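Local coordinates for ribulose-bisphosphate carboxylase (PDB 4NAS), which belongs to the large-chain family of ribulose-bisphosphate carboxylases, pairing an N-terminal domain with a TIM-barrel domain that carries a calcium site, at residues 365-370 / 402-407. Numbering follows the deposited sequence.
Sequences HGHPGG and RQALEK
The torsion of His367 (chi1 -171°) sets CG opposite its backbone N and brings the ring edge up to Gln403, while Lys407, extended through all four torsions from chi1 -168°, reaches back to the loop at Gly366. The Lys407 ammonium NZ hydrogen-bonds Gly366 O at 2.7 Å, lying in the carbonyl plane with a C=O...N angle of 151°. On the way its methylene chain runs past the Pro368 ring in the opposite sense, CD coming 4.0 Å from Pro368 CD. The imidazole of His367 stands almost perpendicular to the Gln403 amide: Gln403 OE1 meets the ring edge at His367 CE1, 3.3 Å away, and Gln403 CB packs 3.5 Å from His367 CE1. Ala404 CB adds a looser contact at His367 CD2. Together these contacts join the loop between helices 362-365 and 371-386 of the TIM-barrel domain to the C-terminal helix 399-408. Residues 367-370 form a type I beta turn, with Gly370 at the N-cap of helix 371-386. Both ring nitrogens of His367 are engaged, which fixes the ring's rotation: His367 ND1 accepts the N-H of Gly369, N to ND1 2.9 Å, near the ring plane, and His367 NE2 bonds Ala400 O. Met373 of helix 371-386 touches both His367 and Gln403.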
ATOM      1  N   HIS B 365      24.444   1.056  19.807  1.00 28.60           N
ATOM      2  CA  HIS B 365      25.606   0.366  19.247  1.00 33.02           C
ATOM      3  C   HIS B 365      26.796   1.261  18.922  1.00 29.60           C
ATOM      4  O   HIS B 365      27.929   0.777  18.856  1.00 34.41           O
ATOM      5  CB  HIS B 365      25.200  -0.487  18.053  1.00 31.31           C
ATOM      6  CG  HIS B 365      24.194  -1.537  18.404  1.00 32.54           C
ATOM      7  ND1 HIS B 365      24.541  -2.720  19.028  1.00 32.56           N
ATOM      8  CD2 HIS B 365      22.847  -1.571  18.251  1.00 26.69           C
ATOM      9  CE1 HIS B 365      23.452  -3.443  19.227  1.00 34.31           C
ATOM     10  NE2 HIS B 365      22.413  -2.768  18.765  1.00 36.31           N
ATOM     11  N   GLY B 366      26.550   2.554  18.740  1.00 29.82           N
ATOM     12  CA  GLY B 366      27.632   3.485  18.453  1.00 34.71           C
ATOM     13  C   GLY B 366      28.363   3.948  19.705  1.00 33.90           C
ATOM     14  O   GLY B 366      29.332   4.690  19.608  1.00 33.79           O
ATOM     15  N   HIS B 367      27.890   3.530  20.880  1.00 29.81           N
ATOM     16  CA  HIS B 367      28.493   3.985  22.121  1.00 30.13           C
ATOM     17  C   HIS B 367      29.895   3.382  22.273  1.00 30.08           C
ATOM     18  O   HIS B 367      30.095   2.185  22.065  1.00 36.08           O
ATOM     19  CB  HIS B 367      27.604   3.648  23.314  1.00 26.20           C
ATOM     20  CG  HIS B 367      28.056   4.271  24.603  1.00 36.94           C
ATOM     21  ND1 HIS B 367      29.187   3.858  25.275  1.00 36.16           N
ATOM     22  CD2 HIS B 367      27.515   5.261  25.349  1.00 40.83           C
ATOM     23  CE1 HIS B 367      29.328   4.575  26.375  1.00 44.44           C
ATOM     24  NE2 HIS B 367      28.325   5.430  26.446  1.00 45.80           N
ATOM     25  N   PRO B 368      30.875   4.226  22.600  1.00 30.41           N
ATOM     26  CA  PRO B 368      32.275   3.789  22.661  1.00 34.20           C
ATOM     27  C   PRO B 368      32.463   2.547  23.515  1.00 41.01           C
ATOM     28  O   PRO B 368      33.293   1.700  23.177  1.00 35.82           O
ATOM     29  CB  PRO B 368      32.981   4.987  23.294  1.00 33.98           C
ATOM     30  CG  PRO B 368      32.180   6.158  22.853  1.00 37.24           C
ATOM     31  CD  PRO B 368      30.741   5.682  22.783  1.00 30.68           C
ATOM     32  N   GLY B 369      31.672   2.431  24.582  1.00 45.71           N
ATOM     33  CA  GLY B 369      31.820   1.354  25.543  1.00 42.54           C
ATOM     34  C   GLY B 369      30.953   0.135  25.281  1.00 32.65           C
ATOM     35  O   GLY B 369      30.849  -0.747  26.129  1.00 35.73           O
ATOM     36  N   GLY B 370      30.331   0.078  24.110  1.00 31.69           N
ATOM     37  CA  GLY B 370      29.480  -1.054  23.767  1.00 34.82           C
ATOM     38  C   GLY B 370      28.000  -0.856  24.066  1.00 38.01           C
ATOM     39  O   GLY B 370      27.614   0.104  24.746  1.00 42.37           O
ATOM     40  N   ARG B 402      28.690  10.195  30.379  1.00 42.69           N
ATOM     41  CA  ARG B 402      29.893  10.952  30.065  1.00 39.50           C
ATOM     42  C   ARG B 402      30.393  10.662  28.643  1.00 40.27           C
ATOM     43  O   ARG B 402      30.598  11.576  27.846  1.00 36.45           O
ATOM     44  CB  ARG B 402      30.974  10.599  31.090  1.00 49.56           C
ATOM     45  CG  ARG B 402      32.341  11.175  30.839  1.00 54.55           C
ATOM     46  CD  ARG B 402      33.350  10.478  31.748  1.00 62.31           C
ATOM     47  NE  ARG B 402      34.001   9.335  31.102  1.00 67.43           N
ATOM     48  CZ  ARG B 402      34.560   8.316  31.757  1.00 65.10           C
ATOM     49  NH1 ARG B 402      35.144   7.327  31.087  1.00 61.35           N
ATOM     50  NH2 ARG B 402      34.527   8.277  33.084  1.00 60.11           N
ATOM     51  N   GLN B 403      30.592   9.386  28.331  1.00 45.07           N
ATOM     52  CA  GLN B 403      31.028   8.985  26.997  1.00 44.65           C
ATOM     53  C   GLN B 403      30.027   9.400  25.914  1.00 42.84           C
ATOM     54  O   GLN B 403      30.417   9.851  24.829  1.00 40.39           O
ATOM     55  CB  GLN B 403      31.282   7.476  26.950  1.00 43.48           C
ATOM     56  CG  GLN B 403      32.508   7.053  27.752  1.00 42.34           C
ATOM     57  CD  GLN B 403      32.785   5.562  27.693  1.00 44.55           C
ATOM     58  OE1 GLN B 403      32.054   4.760  28.272  1.00 34.63           O
ATOM     59  NE2 GLN B 403      33.869   5.184  27.004  1.00 52.49           N
ATOM     60  N   ALA B 404      28.741   9.257  26.221  1.00 34.85           N
ATOM     61  CA  ALA B 404      27.683   9.590  25.273  1.00 34.82           C
ATOM     62  C   ALA B 404      27.670  11.075  25.003  1.00 38.59           C
ATOM     63  O   ALA B 404      27.496  11.492  23.870  1.00 39.42           O
ATOM     64  CB  ALA B 404      26.329   9.149  25.800  1.00 29.52           C
ATOM     65  N   LEU B 405      27.859  11.877  26.046  1.00 46.93           N
ATOM     66  CA  LEU B 405      27.939  13.322  25.864  1.00 50.04           C
ATOM     67  C   LEU B 405      29.162  13.688  25.033  1.00 49.76           C
ATOM     68  O   LEU B 405      29.144  14.665  24.293  1.00 48.86           O
ATOM     69  CB  LEU B 405      27.962  14.055  27.203  1.00 47.21           C
ATOM     70  CG  LEU B 405      26.700  13.902  28.046  1.00 48.31           C
ATOM     71  CD1 LEU B 405      26.794  14.740  29.302  1.00 50.91           C
ATOM     72  CD2 LEU B 405      25.447  14.251  27.235  1.00 51.98           C
ATOM     73  N   GLU B 406      30.221  12.892  25.150  1.00 52.45           N
ATOM     74  CA  GLU B 406      31.453  13.162  24.419  1.00 50.02           C
ATOM     75  C   GLU B 406      31.297  12.924  22.924  1.00 41.26           C
ATOM     76  O   GLU B 406      31.668  13.763  22.110  1.00 39.82           O
ATOM     77  CB  GLU B 406      32.603  12.311  24.960  1.00 57.71           C
ATOM     78  N   LYS B 407      30.759  11.771  22.559  1.00 36.07           N
ATOM     79  CA  LYS B 407      30.675  11.423  21.152  1.00 40.10           C
ATOM     80  C   LYS B 407      29.645  12.267  20.394  1.00 35.74           C
ATOM     81  O   LYS B 407      29.946  12.816  19.342  1.00 37.57           O
ATOM     82  CB  LYS B 407      30.374   9.935  20.984  1.00 38.82           C
ATOM     83  CG  LYS B 407      30.549   9.448  19.556  1.00 44.30           C
ATOM     84  CD  LYS B 407      30.507   7.935  19.464  1.00 47.57           C
ATOM     85  CE  LYS B 407      31.328   7.434  18.280  1.00 51.99           C
ATOM     86  NZ  LYS B 407      31.213   5.956  18.128  1.00 56.18           N
TER